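Local coordinates for protein putative uronate isomerase (Thermotoga maritima, PDB 4NAR) that is of uncertain function but may act as a lactate racemase or a related enzyme, at residues 36-41 against 66-71; 70-75 against 313-318; 97-102 against 168-173; 318-323 against 346-351. All coordinates share one frame; numbering follows the deposited sequence.

Contact 1: residues 36-41 against 66-71; sequences HTDYTR and TLNASG. With ACT (acetate ion), chain E; SO4 (sulfate ion), chain C.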
loop_
_atom_site.group_PDB
_atom_site.type_symbol
_atom_site.label_atom_id
_atom_site.label_comp_id
_atom_site.label_asym_id
_atom_site.label_seq_id
_atom_site.Cartn_x
_atom_site.Cartn_y
_atom_site.Cartn_z
ATOM N N HIS A 36 -2.529 -11.829 -4.850
ATOM C CA HIS A 36 -3.646 -10.981 -4.425
ATOM C C HIS A 36 -3.248 -10.040 -3.291
ATOM O O HIS A 36 -2.211 -10.237 -2.643
ATOM C CB HIS A 36 -4.836 -11.842 -3.956
ATOM C CG HIS A 36 -4.479 -12.816 -2.864
ATOM N ND1 HIS A 36 -4.518 -12.486 -1.529
ATOM C CD2 HIS A 36 -4.060 -14.106 -2.929
ATOM C CE1 HIS A 36 -4.133 -13.533 -0.809
ATOM N NE2 HIS A 36 -3.854 -14.524 -1.632
ATOM N N THR A 37 -4.096 -9.036 -3.055
ATOM C CA THR A 37 -3.936 -8.089 -1.953
ATOM C C THR A 37 -4.275 -8.773 -0.625
ATOM O O THR A 37 -4.833 -9.892 -0.606
ATOM C CB THR A 37 -4.854 -6.847 -2.150
ATOM O OG1 THR A 37 -6.232 -7.254 -2.170
ATOM C CG2 THR A 37 -4.530 -6.126 -3.467
ATOM N N ASP A 38 -3.956 -8.112 0.489
ATOM C CA ASP A 38 -4.152 -8.747 1.797
ATOM C C ASP A 38 -5.359 -8.153 2.540
ATOM O O ASP A 38 -6.093 -7.333 1.966
ATOM C CB ASP A 38 -2.875 -8.699 2.650
ATOM C CG ASP A 38 -2.453 -7.277 2.995
ATOM O OD1 ASP A 38 -3.127 -6.341 2.498
ATOM O OD2 ASP A 38 -1.449 -7.093 3.744
ATOM N N TYR A 39 -5.549 -8.569 3.800
ATOM C CA TYR A 39 -6.716 -8.171 4.612
ATOM C C TYR A 39 -6.782 -6.644 4.733
ATOM O O TYR A 39 -7.817 -6.071 5.095
ATOM C CB TYR A 39 -6.634 -8.796 6.019
ATOM C CG TYR A 39 -5.568 -8.145 6.892
ATOM C CD1 TYR A 39 -4.234 -8.540 6.806
ATOM C CD2 TYR A 39 -5.892 -7.107 7.776
ATOM C CE1 TYR A 39 -3.257 -7.934 7.576
ATOM C CE2 TYR A 39 -4.917 -6.495 8.550
ATOM C CZ TYR A 39 -3.601 -6.915 8.451
ATOM O OH TYR A 39 -2.616 -6.309 9.214
ATOM N N THR A 40 -5.646 -6.015 4.438
ATOM C CA THR A 40 -5.443 -4.578 4.553
ATOM C C THR A 40 -6.168 -3.823 3.428
ATOM O O THR A 40 -6.482 -2.630 3.560
ATOM C CB THR A 40 -3.905 -4.285 4.574
ATOM O OG1 THR A 40 -3.490 -3.933 5.904
ATOM C CG2 THR A 40 -3.473 -3.237 3.548
ATOM N N ARG A 41 -6.440 -4.521 2.328
ATOM C CA ARG A 41 -7.131 -3.910 1.187
ATOM C C ARG A 41 -8.596 -4.319 1.103
ATOM O O ARG A 41 -8.914 -5.499 0.896
ATOM C CB ARG A 41 -6.440 -4.278 -0.125
ATOM C CG ARG A 41 -5.013 -3.767 -0.223
ATOM C CD ARG A 41 -5.005 -2.302 -0.609
ATOM N NE ARG A 41 -3.657 -1.884 -0.977
ATOM C CZ ARG A 41 -3.137 -1.993 -2.201
ATOM N NH1 ARG A 41 -3.860 -2.497 -3.205
ATOM N NH2 ARG A 41 -1.887 -1.582 -2.413
ATOM N N THR A 66 -2.292 -19.658 -4.486
ATOM C CA THR A 66 -2.410 -18.221 -4.253
ATOM C C THR A 66 -1.268 -17.680 -3.412
ATOM O O THR A 66 -0.673 -18.414 -2.619
ATOM C CB THR A 66 -3.782 -17.818 -3.639
ATOM O OG1 THR A 66 -3.663 -17.664 -2.208
ATOM C CG2 THR A 66 -4.870 -18.852 -4.026
ATOM N N LEU A 67 -0.957 -16.398 -3.603
ATOM C CA LEU A 67 0.143 -15.750 -2.897
ATOM C C LEU A 67 -0.364 -14.412 -2.382
ATOM O O LEU A 67 -0.857 -13.556 -3.144
ATOM C CB LEU A 67 1.351 -15.517 -3.822
ATOM C CG LEU A 67 2.803 -15.642 -3.313
ATOM C CD1 LEU A 67 3.718 -14.789 -4.168
ATOM C CD2 LEU A 67 2.997 -15.314 -1.830
ATOM N N ASN A 68 -0.248 -14.247 -1.074
ATOM C CA ASN A 68 -0.621 -13.019 -0.423
ATOM C C ASN A 68 0.477 -11.978 -0.612
ATOM O O ASN A 68 1.572 -12.123 -0.055
ATOM C CB ASN A 68 -0.824 -13.279 1.073
ATOM C CG ASN A 68 -1.244 -12.030 1.822
ATOM O OD1 ASN A 68 -2.302 -11.452 1.539
ATOM N ND2 ASN A 68 -0.415 -11.598 2.780
ATOM N N ALA A 69 0.184 -10.930 -1.383
ATOM C CA ALA A 69 1.137 -9.832 -1.555
ATOM C C ALA A 69 1.186 -8.981 -0.281
ATOM O O ALA A 69 0.599 -7.885 -0.228
ATOM C CB ALA A 69 0.768 -8.970 -2.765
ATOM N N SER A 70 1.894 -9.478 0.729
ATOM C CA SER A 70 1.868 -8.865 2.064
ATOM C C SER A 70 2.663 -7.555 2.224
ATOM O O SER A 70 2.330 -6.705 3.069
ATOM C CB SER A 70 2.401 -9.865 3.094
ATOM O OG SER A 70 3.820 -9.979 2.983
ATOM N N GLY A 71 3.720 -7.389 1.438
ATOM C CA GLY A 71 4.728 -6.396 1.787
ATOM C C GLY A 71 5.302 -6.751 3.161
ATOM O O GLY A 71 5.565 -7.929 3.439
HETATM C C ACT E . -1.314 -3.307 -4.725
HETATM O O ACT E . -0.869 -2.146 -4.770
HETATM O OXT ACT E . -2.224 -3.540 -5.540
HETATM C CH3 ACT E . -0.779 -4.324 -3.751
HETATM S S SO4 C . -0.711 -0.388 0.899
HETATM O O1 SO4 C . -0.694 -0.379 -0.579
HETATM O O2 SO4 C . -0.667 -1.781 1.382
HETATM O O3 SO4 C . 0.432 0.339 1.477
HETATM O O4 SO4 C . -1.964 0.245 1.324
HETATM O O HOH W 1 -0.810 -9.570 4.742
HETATM O O HOH W 2 -1.949 -5.731 -0.422
#

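Contact 2: residues 70-75 against 313-318; sequences SGTHRT and RFHSNP. With SO4 (sulfate ion), chain B.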
loop_
_atom_site.group_PDB
_atom_site.type_symbol
_atom_site.label_atom_id
_atom_site.label_comp_id
_atom_site.label_asym_id
_atom_site.label_seq_id
_atom_site.Cartn_x
_atom_site.Cartn_y
_atom_site.Cartn_z
ATOM N N SER A 70 1.894 -9.478 0.729
ATOM C CA SER A 70 1.868 -8.865 2.064
ATOM C C SER A 70 2.663 -7.555 2.224
ATOM O O SER A 70 2.330 -6.705 3.069
ATOM C CB SER A 70 2.401 -9.865 3.094
ATOM O OG SER A 70 3.820 -9.979 2.983
ATOM N N GLY A 71 3.720 -7.389 1.438
ATOM C CA GLY A 71 4.728 -6.396 1.787
ATOM C C GLY A 71 5.302 -6.751 3.161
ATOM O O GLY A 71 5.565 -7.929 3.439
ATOM N N THR A 72 5.479 -5.760 4.036
ATOM C CA THR A 72 5.951 -6.053 5.401
ATOM C C THR A 72 4.834 -6.476 6.367
ATOM O O THR A 72 5.114 -6.782 7.533
ATOM C CB THR A 72 6.689 -4.852 6.047
ATOM O OG1 THR A 72 5.827 -3.713 6.055
ATOM C CG2 THR A 72 7.974 -4.512 5.291
ATOM N N HIS A 73 3.584 -6.482 5.891
ATOM C CA HIS A 73 2.429 -6.780 6.749
ATOM C C HIS A 73 2.407 -8.213 7.280
ATOM O O HIS A 73 3.060 -9.102 6.721
ATOM C CB HIS A 73 1.110 -6.537 6.014
ATOM C CG HIS A 73 0.962 -5.156 5.468
ATOM N ND1 HIS A 73 -0.065 -4.808 4.613
ATOM C CD2 HIS A 73 1.712 -4.042 5.636
ATOM C CE1 HIS A 73 0.056 -3.532 4.286
ATOM N NE2 HIS A 73 1.126 -3.044 4.891
ATOM N N ARG A 74 1.617 -8.433 8.333
ATOM C CA ARG A 74 1.527 -9.750 8.983
ATOM C C ARG A 74 1.030 -10.828 8.023
ATOM O O ARG A 74 0.418 -10.527 6.985
ATOM C CB ARG A 74 0.625 -9.718 10.234
ATOM C CG ARG A 74 -0.853 -9.313 9.983
ATOM C CD ARG A 74 -1.734 -9.660 11.211
ATOM N NE ARG A 74 -3.152 -9.332 11.035
ATOM C CZ ARG A 74 -4.042 -10.124 10.429
ATOM N NH1 ARG A 74 -3.660 -11.296 9.925
ATOM N NH2 ARG A 74 -5.317 -9.740 10.315
ATOM N N THR A 75 1.305 -12.082 8.368
ATOM C CA THR A 75 0.757 -13.205 7.636
ATOM C C THR A 75 -0.740 -13.259 7.873
ATOM O O THR A 75 -1.244 -12.788 8.905
ATOM C CB THR A 75 1.365 -14.538 8.107
ATOM O OG1 THR A 75 1.255 -14.624 9.539
ATOM C CG2 THR A 75 2.825 -14.620 7.707
ATOM N N ARG A 313 -0.714 -1.566 18.495
ATOM C CA ARG A 313 0.691 -1.704 18.091
ATOM C C ARG A 313 1.047 -0.794 16.901
ATOM O O ARG A 313 0.164 -0.258 16.224
ATOM C CB ARG A 313 1.002 -3.159 17.742
ATOM C CG ARG A 313 0.577 -3.507 16.320
ATOM C CD ARG A 313 0.407 -5.000 16.159
ATOM N NE ARG A 313 0.086 -5.380 14.782
ATOM C CZ ARG A 313 -0.979 -6.105 14.426
ATOM N NH1 ARG A 313 -1.846 -6.513 15.352
ATOM N NH2 ARG A 313 -1.179 -6.414 13.142
ATOM N N PHE A 314 2.340 -0.615 16.654
ATOM C CA PHE A 314 2.781 0.221 15.547
ATOM C C PHE A 314 3.037 -0.613 14.296
ATOM O O PHE A 314 2.709 -0.190 13.175
ATOM C CB PHE A 314 4.033 1.011 15.930
ATOM C CG PHE A 314 3.801 1.984 17.041
ATOM C CD1 PHE A 314 3.381 3.289 16.763
ATOM C CD2 PHE A 314 3.960 1.590 18.371
ATOM C CE1 PHE A 314 3.134 4.193 17.801
ATOM C CE2 PHE A 314 3.731 2.484 19.417
ATOM C CZ PHE A 314 3.314 3.788 19.132
ATOM N N HIS A 315 3.640 -1.782 14.491
ATOM C CA HIS A 315 3.886 -2.720 13.395
ATOM C C HIS A 315 3.748 -4.116 13.987
ATOM O O HIS A 315 3.958 -4.281 15.192
ATOM C CB HIS A 315 5.293 -2.514 12.812
ATOM C CG HIS A 315 5.472 -3.085 11.437
ATOM N ND1 HIS A 315 5.680 -4.432 11.202
ATOM C CD2 HIS A 315 5.485 -2.487 10.218
ATOM C CE1 HIS A 315 5.807 -4.636 9.901
ATOM N NE2 HIS A 315 5.696 -3.470 9.281
ATOM N N SER A 316 3.389 -5.113 13.174
ATOM C CA SER A 316 3.215 -6.469 13.712
ATOM C C SER A 316 4.549 -7.220 13.823
ATOM O O SER A 316 4.700 -8.129 14.652
ATOM C CB SER A 316 2.191 -7.272 12.900
ATOM O OG SER A 316 2.513 -7.280 11.512
ATOM N N ASN A 317 5.506 -6.837 12.982
ATOM C CA ASN A 317 6.863 -7.354 13.071
ATOM C C ASN A 317 7.590 -6.741 14.287
ATOM O O ASN A 317 7.853 -5.535 14.310
ATOM C CB ASN A 317 7.608 -7.039 11.777
ATOM C CG ASN A 317 9.017 -7.595 11.767
ATOM O OD1 ASN A 317 9.950 -6.938 12.232
ATOM N ND2 ASN A 317 9.181 -8.810 11.235
ATOM N N PRO A 318 7.915 -7.571 15.304
ATOM C CA PRO A 318 8.416 -7.089 16.608
ATOM C C PRO A 318 9.625 -6.186 16.460
ATOM O O PRO A 318 9.755 -5.169 17.151
ATOM C CB PRO A 318 8.850 -8.376 17.327
ATOM C CG PRO A 318 8.038 -9.470 16.685
ATOM C CD PRO A 318 7.905 -9.045 15.226
HETATM S S SO4 B . 5.312 -1.867 3.134
HETATM O O1 SO4 B . 5.808 -1.327 1.856
HETATM O O2 SO4 B . 4.734 -3.200 2.901
HETATM O O3 SO4 B . 6.425 -1.940 4.092
HETATM O O4 SO4 B . 4.271 -0.967 3.675
HETATM O O HOH W 3 4.958 -8.208 9.905
HETATM O O HOH W 4 -0.026 -6.204 9.389
#

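Contact 3: residues 97-102 against 168-173; sequences HNHEFF and PGIAST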
loop_
_atom_site.group_PDB
_atom_site.type_symbol
_atom_site.label_atom_id
_atom_site.label_comp_id
_atom_site.label_asym_id
_atom_site.label_seq_id
_atom_site.Cartn_x
_atom_site.Cartn_y
_atom_site.Cartn_z
ATOM N N HIS A 97 -0.832 -19.388 0.008
ATOM C CA HIS A 97 0.522 -19.153 0.503
ATOM C C HIS A 97 0.626 -17.740 1.079
ATOM O O HIS A 97 0.129 -16.765 0.498
ATOM C CB HIS A 97 1.591 -19.333 -0.598
ATOM C CG HIS A 97 1.535 -20.661 -1.306
ATOM N ND1 HIS A 97 2.216 -21.766 -0.858
ATOM C CD2 HIS A 97 0.887 -21.035 -2.438
ATOM C CE1 HIS A 97 1.989 -22.786 -1.684
ATOM N NE2 HIS A 97 1.191 -22.369 -2.642
ATOM N N ASN A 98 1.269 -17.633 2.233
ATOM C CA ASN A 98 1.719 -16.330 2.681
ATOM C C ASN A 98 3.065 -16.004 2.021
ATOM O O ASN A 98 3.824 -16.913 1.622
ATOM C CB ASN A 98 1.848 -16.271 4.210
ATOM C CG ASN A 98 0.528 -15.966 4.897
ATOM O OD1 ASN A 98 0.064 -14.821 4.911
ATOM N ND2 ASN A 98 -0.087 -16.997 5.472
ATOM N N HIS A 99 3.342 -14.709 1.886
ATOM C CA HIS A 99 4.661 -14.248 1.455
ATOM C C HIS A 99 5.576 -14.295 2.689
ATOM O O HIS A 99 5.083 -14.257 3.815
ATOM C CB HIS A 99 4.562 -12.827 0.868
ATOM C CG HIS A 99 5.884 -12.257 0.443
ATOM N ND1 HIS A 99 6.842 -12.992 -0.204
ATOM C CD2 HIS A 99 6.386 -10.994 0.576
ATOM C CE1 HIS A 99 7.900 -12.219 -0.450
ATOM N NE2 HIS A 99 7.635 -11.011 0.010
ATOM N N GLU A 100 6.890 -14.413 2.481
ATOM C CA GLU A 100 7.867 -14.420 3.581
ATOM C C GLU A 100 8.932 -13.351 3.335
ATOM O O GLU A 100 10.087 -13.651 3.014
ATOM C CB GLU A 100 8.525 -15.790 3.715
ATOM C CG GLU A 100 7.545 -16.930 3.862
ATOM C CD GLU A 100 8.173 -18.262 3.503
ATOM O OE1 GLU A 100 8.845 -18.846 4.400
ATOM O OE2 GLU A 100 8.005 -18.711 2.329
ATOM N N PHE A 101 8.504 -12.104 3.494
ATOM C CA PHE A 101 9.266 -10.909 3.143
ATOM C C PHE A 101 10.667 -10.946 3.758
ATOM O O PHE A 101 11.660 -10.529 3.135
ATOM C CB PHE A 101 8.486 -9.694 3.678
ATOM C CG PHE A 101 9.016 -8.368 3.227
ATOM C CD1 PHE A 101 10.071 -7.762 3.893
ATOM C CD2 PHE A 101 8.439 -7.707 2.154
ATOM C CE1 PHE A 101 10.566 -6.521 3.486
ATOM C CE2 PHE A 101 8.913 -6.469 1.748
ATOM C CZ PHE A 101 9.988 -5.876 2.414
ATOM N N PHE A 102 10.734 -11.444 4.992
ATOM C CA PHE A 102 11.966 -11.355 5.771
ATOM C C PHE A 102 12.758 -12.649 5.729
ATOM O O PHE A 102 13.720 -12.792 6.469
ATOM C CB PHE A 102 11.647 -11.027 7.233
ATOM C CG PHE A 102 10.915 -9.722 7.422
ATOM C CD1 PHE A 102 11.613 -8.518 7.525
ATOM C CD2 PHE A 102 9.522 -9.703 7.513
ATOM C CE1 PHE A 102 10.921 -7.300 7.705
ATOM C CE2 PHE A 102 8.821 -8.497 7.687
ATOM C CZ PHE A 102 9.521 -7.294 7.781
ATOM N N PRO A 168 6.144 -3.306 -3.339
ATOM C CA PRO A 168 6.724 -4.193 -2.309
ATOM C C PRO A 168 6.016 -5.531 -2.093
ATOM O O PRO A 168 6.532 -6.346 -1.316
ATOM C CB PRO A 168 6.555 -3.375 -1.016
ATOM C CG PRO A 168 5.248 -2.614 -1.255
ATOM C CD PRO A 168 5.323 -2.229 -2.736
ATOM N N GLY A 169 4.869 -5.735 -2.743
ATOM C CA GLY A 169 3.977 -6.852 -2.457
ATOM C C GLY A 169 4.592 -8.207 -2.127
ATOM O O GLY A 169 4.243 -8.837 -1.109
ATOM N N ILE A 170 5.501 -8.671 -2.980
ATOM C CA ILE A 170 6.103 -9.981 -2.789
ATOM C C ILE A 170 7.618 -9.891 -2.933
ATOM O O ILE A 170 8.284 -10.801 -3.455
ATOM C CB ILE A 170 5.540 -10.989 -3.804
ATOM C CG1 ILE A 170 5.779 -10.461 -5.226
ATOM C CG2 ILE A 170 4.044 -11.252 -3.532
ATOM C CD1 ILE A 170 5.271 -11.346 -6.308
ATOM N N ALA A 171 8.155 -8.780 -2.455
ATOM C CA ALA A 171 9.576 -8.502 -2.595
ATOM C C ALA A 171 10.272 -8.641 -1.232
ATOM O O ALA A 171 9.889 -9.481 -0.382
ATOM C CB ALA A 171 9.783 -7.107 -3.184
ATOM N N SER A 172 11.278 -7.802 -1.016
ATOM C CA SER A 172 12.009 -7.842 0.230
ATOM C C SER A 172 12.701 -6.524 0.533
ATOM O O SER A 172 12.559 -5.531 -0.197
ATOM C CB SER A 172 13.007 -9.007 0.232
ATOM O OG SER A 172 13.778 -9.035 -0.960
ATOM N N THR A 173 13.494 -6.568 1.595
ATOM C CA THR A 173 13.970 -5.399 2.308
ATOM C C THR A 173 14.723 -4.354 1.493
ATOM O O THR A 173 14.406 -3.166 1.572
ATOM C CB THR A 173 14.848 -5.848 3.479
ATOM O OG1 THR A 173 14.020 -6.563 4.399
ATOM C CG2 THR A 173 15.460 -4.658 4.188
HETATM O O HOH W 5 13.764 -8.779 3.272
#

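Contact 4: residues 318-323 against 346-351; sequences PQMDKW and NKNVAA. With SO4 (sulfate ion), chain B.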
loop_
_atom_site.group_PDB
_atom_site.type_symbol
_atom_site.label_atom_id
_atom_site.label_comp_id
_atom_site.label_asym_id
_atom_site.label_seq_id
_atom_site.Cartn_x
_atom_site.Cartn_y
_atom_site.Cartn_z
ATOM N N PRO A 318 7.915 -7.571 15.304
ATOM C CA PRO A 318 8.416 -7.089 16.608
ATOM C C PRO A 318 9.625 -6.186 16.460
ATOM O O PRO A 318 9.755 -5.169 17.151
ATOM C CB PRO A 318 8.850 -8.376 17.327
ATOM C CG PRO A 318 8.038 -9.470 16.685
ATOM C CD PRO A 318 7.905 -9.045 15.226
ATOM N N GLN A 319 10.506 -6.569 15.549
ATOM C CA GLN A 319 11.714 -5.811 15.312
ATOM C C GLN A 319 11.381 -4.419 14.779
ATOM O O GLN A 319 11.854 -3.418 15.327
ATOM C CB GLN A 319 12.626 -6.567 14.353
ATOM C CG GLN A 319 13.833 -5.769 13.907
ATOM C CD GLN A 319 15.087 -6.127 14.687
ATOM O OE1 GLN A 319 16.025 -6.735 14.138
ATOM N NE2 GLN A 319 15.121 -5.743 15.973
HETATM N N MSE A 320 10.558 -4.347 13.733
HETATM C CA MSE A 320 10.158 -3.048 13.173
HETATM C C MSE A 320 9.373 -2.179 14.164
HETATM O O MSE A 320 9.563 -0.958 14.211
HETATM C CB MSE A 320 9.415 -3.199 11.838
HETATM C CG MSE A 320 10.358 -3.081 10.631
HETATM SE SE MSE A 320 9.663 -3.827 8.975
HETATM C CE MSE A 320 8.736 -2.253 8.338
ATOM N N ASP A 321 8.521 -2.823 14.958
ATOM C CA ASP A 321 7.818 -2.182 16.066
ATOM C C ASP A 321 8.802 -1.553 17.085
ATOM O O ASP A 321 8.630 -0.392 17.499
ATOM C CB ASP A 321 6.893 -3.200 16.750
ATOM C CG ASP A 321 6.023 -2.569 17.827
ATOM O OD1 ASP A 321 4.879 -2.166 17.510
ATOM O OD2 ASP A 321 6.485 -2.473 18.989
ATOM N N LYS A 322 9.835 -2.315 17.463
ATOM C CA LYS A 322 10.932 -1.816 18.310
ATOM C C LYS A 322 11.592 -0.605 17.655
ATOM O O LYS A 322 11.860 0.413 18.300
ATOM C CB LYS A 322 11.982 -2.910 18.512
ATOM C CG LYS A 322 12.528 -3.055 19.928
ATOM C CD LYS A 322 13.217 -4.422 20.097
ATOM C CE LYS A 322 12.212 -5.589 19.907
ATOM N NZ LYS A 322 12.792 -6.808 19.216
ATOM N N TRP A 323 11.834 -0.716 16.356
ATOM C CA TRP A 323 12.510 0.350 15.632
ATOM C C TRP A 323 11.695 1.633 15.603
ATOM O O TRP A 323 12.236 2.716 15.849
ATOM C CB TRP A 323 12.856 -0.105 14.223
ATOM C CG TRP A 323 14.025 -1.031 14.201
ATOM C CD1 TRP A 323 14.992 -1.163 15.168
ATOM C CD2 TRP A 323 14.367 -1.961 13.159
ATOM N NE1 TRP A 323 15.913 -2.117 14.787
ATOM C CE2 TRP A 323 15.556 -2.620 13.557
ATOM C CE3 TRP A 323 13.787 -2.297 11.928
ATOM C CZ2 TRP A 323 16.178 -3.603 12.758
ATOM C CZ3 TRP A 323 14.403 -3.275 11.134
ATOM C CH2 TRP A 323 15.589 -3.914 11.557
ATOM N N ASN A 346 16.966 1.315 9.873
ATOM C CA ASN A 346 16.140 0.903 8.745
ATOM C C ASN A 346 15.388 2.067 8.071
ATOM O O ASN A 346 14.582 2.750 8.709
ATOM C CB ASN A 346 15.139 -0.167 9.183
ATOM C CG ASN A 346 14.271 -0.643 8.035
ATOM O OD1 ASN A 346 13.234 -0.033 7.724
ATOM N ND2 ASN A 346 14.698 -1.726 7.381
ATOM N N LYS A 347 15.615 2.251 6.772
ATOM C CA LYS A 347 15.072 3.401 6.059
ATOM C C LYS A 347 13.565 3.360 5.778
ATOM O O LYS A 347 12.946 4.413 5.540
ATOM C CB LYS A 347 15.871 3.646 4.777
ATOM C CG LYS A 347 17.218 4.302 5.058
ATOM C CD LYS A 347 18.079 4.395 3.817
ATOM C CE LYS A 347 19.470 4.917 4.166
ATOM N NZ LYS A 347 19.511 6.392 4.053
ATOM N N ASN A 348 12.982 2.162 5.812
ATOM C CA ASN A 348 11.540 1.996 5.639
ATOM C C ASN A 348 10.827 2.593 6.864
ATOM O O ASN A 348 9.958 3.467 6.728
ATOM C CB ASN A 348 11.186 0.506 5.437
ATOM C CG ASN A 348 9.767 0.287 4.877
ATOM O OD1 ASN A 348 8.915 1.197 4.860
ATOM N ND2 ASN A 348 9.509 -0.939 4.425
ATOM N N VAL A 349 11.213 2.131 8.051
ATOM C CA VAL A 349 10.790 2.758 9.307
ATOM C C VAL A 349 11.078 4.273 9.327
ATOM O O VAL A 349 10.222 5.075 9.738
ATOM C CB VAL A 349 11.487 2.102 10.519
ATOM C CG1 VAL A 349 11.167 2.866 11.816
ATOM C CG2 VAL A 349 11.094 0.630 10.628
ATOM N N ALA A 350 12.276 4.659 8.886
ATOM C CA ALA A 350 12.626 6.075 8.837
ATOM C C ALA A 350 11.631 6.839 7.964
ATOM O O ALA A 350 11.116 7.899 8.358
ATOM C CB ALA A 350 14.063 6.272 8.319
ATOM N N ALA A 351 11.354 6.302 6.777
ATOM C CA ALA A 351 10.417 6.962 5.867
ATOM C C ALA A 351 9.006 7.027 6.483
ATOM O O ALA A 351 8.317 8.056 6.390
ATOM C CB ALA A 351 10.400 6.252 4.492
HETATM S S SO4 B . 5.312 -1.867 3.134
HETATM O O1 SO4 B . 5.808 -1.327 1.856
HETATM O O2 SO4 B . 4.734 -3.200 2.901
HETATM O O3 SO4 B . 6.425 -1.940 4.092
HETATM O O4 SO4 B . 4.271 -0.967 3.675
#

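Contact 1: residues 36-41 against 66-71
Two backbone bonds tie H36 into register with N68: H36 N donates to L67 O at 2.9 Å, and A69 N donates to H36 O at 2.8 Å, with N-H...O angles of 164° and 161°. They form a parallel bridge. The H36 imidazole makes the most extensive side-chain contact. Its NE2 lies 3.2 Å from T66 OG1, near the ring plane, and either atom could be the donor, while ND1 donates to T37 O at 2.8 Å; both nitrogens have partners, which should restrict the ring's rotation. N68 CA sits over one face in a CH-pi contact, 3.9 Å from the H36 ring centroid. This is the C-terminal end of two neighbouring parallel strands, 31-36 and 63-68, in a mixed sheet. D38 OD2 accepts from a water that in turn accepts from N68 ND2, and also from H73; N68 OD1 is buried without a partner, 3.0 Å from D38 CB. Ending the type I turn from D38, R41 NH2 donates to an acetate, probably from the crystallisation liquor.

Contact 2: residues 70-75 against 313-318
With chi1 at 57°, T72 OG1 is tucked between its own backbone N and carbonyl carbon; H315, chi1 -161°, swings its ring away from its backbone N, and the two meet at about a right angle. H315 NE2 donates to T72 OG1 at 3.2 Å, with the hydroxyl in the ring plane. The other ring nitrogen, ND1, accepts from N317 N at 3.0 Å, which fixes the imidazole at two points. T72 OG1 in turn donates to sulfate O3 at 2.7 Å, and T72 N adds a bond to sulfate O2. Further along, S316 OG packs 3.3 Å from R74 CB, and a water bridges that hydroxyl to T72 O. R74 and R313 cross with guanidinium planes 69° apart; D280 bridges both and E281 also pairs with R313, which would offset their like charges. Where the loops after strands 63-68 and 302-308 meet, the type II' turn from S70 to H73 thus lines a sulfate site, to which H180, W283 and N348 also bond; the ion may mark an anion-binding pocket.

Contact 3: residues 97-102 against 168-173
H99 and F101 lay their rings against the backbone of 168-173, and here the packing is tight. H99 NE2 donates to A171 O at 2.8 Å, in the carbonyl plane on a lone pair and in the imidazole plane, with an N-H...O angle of 152°. I170 CA makes a CH-pi contact over one face of that ring, 3.5 Å from its centroid, while F101 N covers the opposite face, so the imidazole is sandwiched by backbone. F101 reaches the other segment because its CG is anti to the backbone N (chi1 -171°); S172 CA then lies over the phenyl face in a second CH-pi contact, 3.7 Å from the centroid and 16° off the normal. P168 O approaches the ring edge. The outer side is looser and wetter. T173 OG1 is 3.6 Å from F101 CE1, and CD1 of the exposed F102 comes no nearer to T173 OG1 than 4.4 Å. A water bridges the two segments by donating to F101 O at 2.7 Å and accepting from T173 N. The contact joins the loop after strand 94-97 to the loop that leads into helix 173-186, whose V176 packs on F101 and A171, while L107 of strand 107-113 touches H99 and S172.

Contact 4: residues 318-323 against 346-351
N346 OD1 takes two backbone N-H groups at the start of helix 347-357: V349 N at 3.0 Å, nearly straight at 164° and in the carbonyl plane, and N348 N in a weak, bent bond. This is an N-cap. It also fixes the N346 side chain, whose CG is anti to the backbone N (chi1 -179°), and its CB then rests 3.7 Å from W323 CE3. The amide plane lies nearly parallel to the indole plane, although the two side chains cross at about a right angle. The contact is a helix pair: the axes of the short segments 318-323 and 347-351 approach to 10.2 Å and cross at -50°. V349 makes the main apolar link between the helices. Its CG2 meets M320 CG at 3.8 Å, the two side chains sliding past each other in opposite directions, and also W323 CB at 4.1 Å, near the edge of the indole; CG1 faces the W323 backbone. M320, a selenomethionine, bends at its CG-SE bond, bringing CE to 4.2 Å from N348 ND2. That same amide nitrogen donates to sulfate O3 at 3.3 Å, joining H180, W283 and T72 around the ion. D177 of helix 173-186 touches both N346 and N348, and W283 of helix 282-285 touches both M320 and N348.

Along the chain, contact 1 closes before contact 3 opens, contact 3 is nested inside the long loop closed by contact 2, and contact 4 follows. Contacts 1 and 2 share S70 and G71, with centres about 12 Å apart; the centres of contacts 1 and 3 are about 10 Å apart, and the G71 to G169 and N68 to H97 backbone bonds join them. Contacts 1 and 3 thus build on the loops at the ends of strands 31-36, 63-68 and 94-97 of the mixed sheet. Contact 2 reaches from there to the region of the five-stranded parallel sheet. Contact 4, its centre about 10 Å from that of contact 2, shares P318 and the same sulfate. The bound ions suggest a pocket between these two regions.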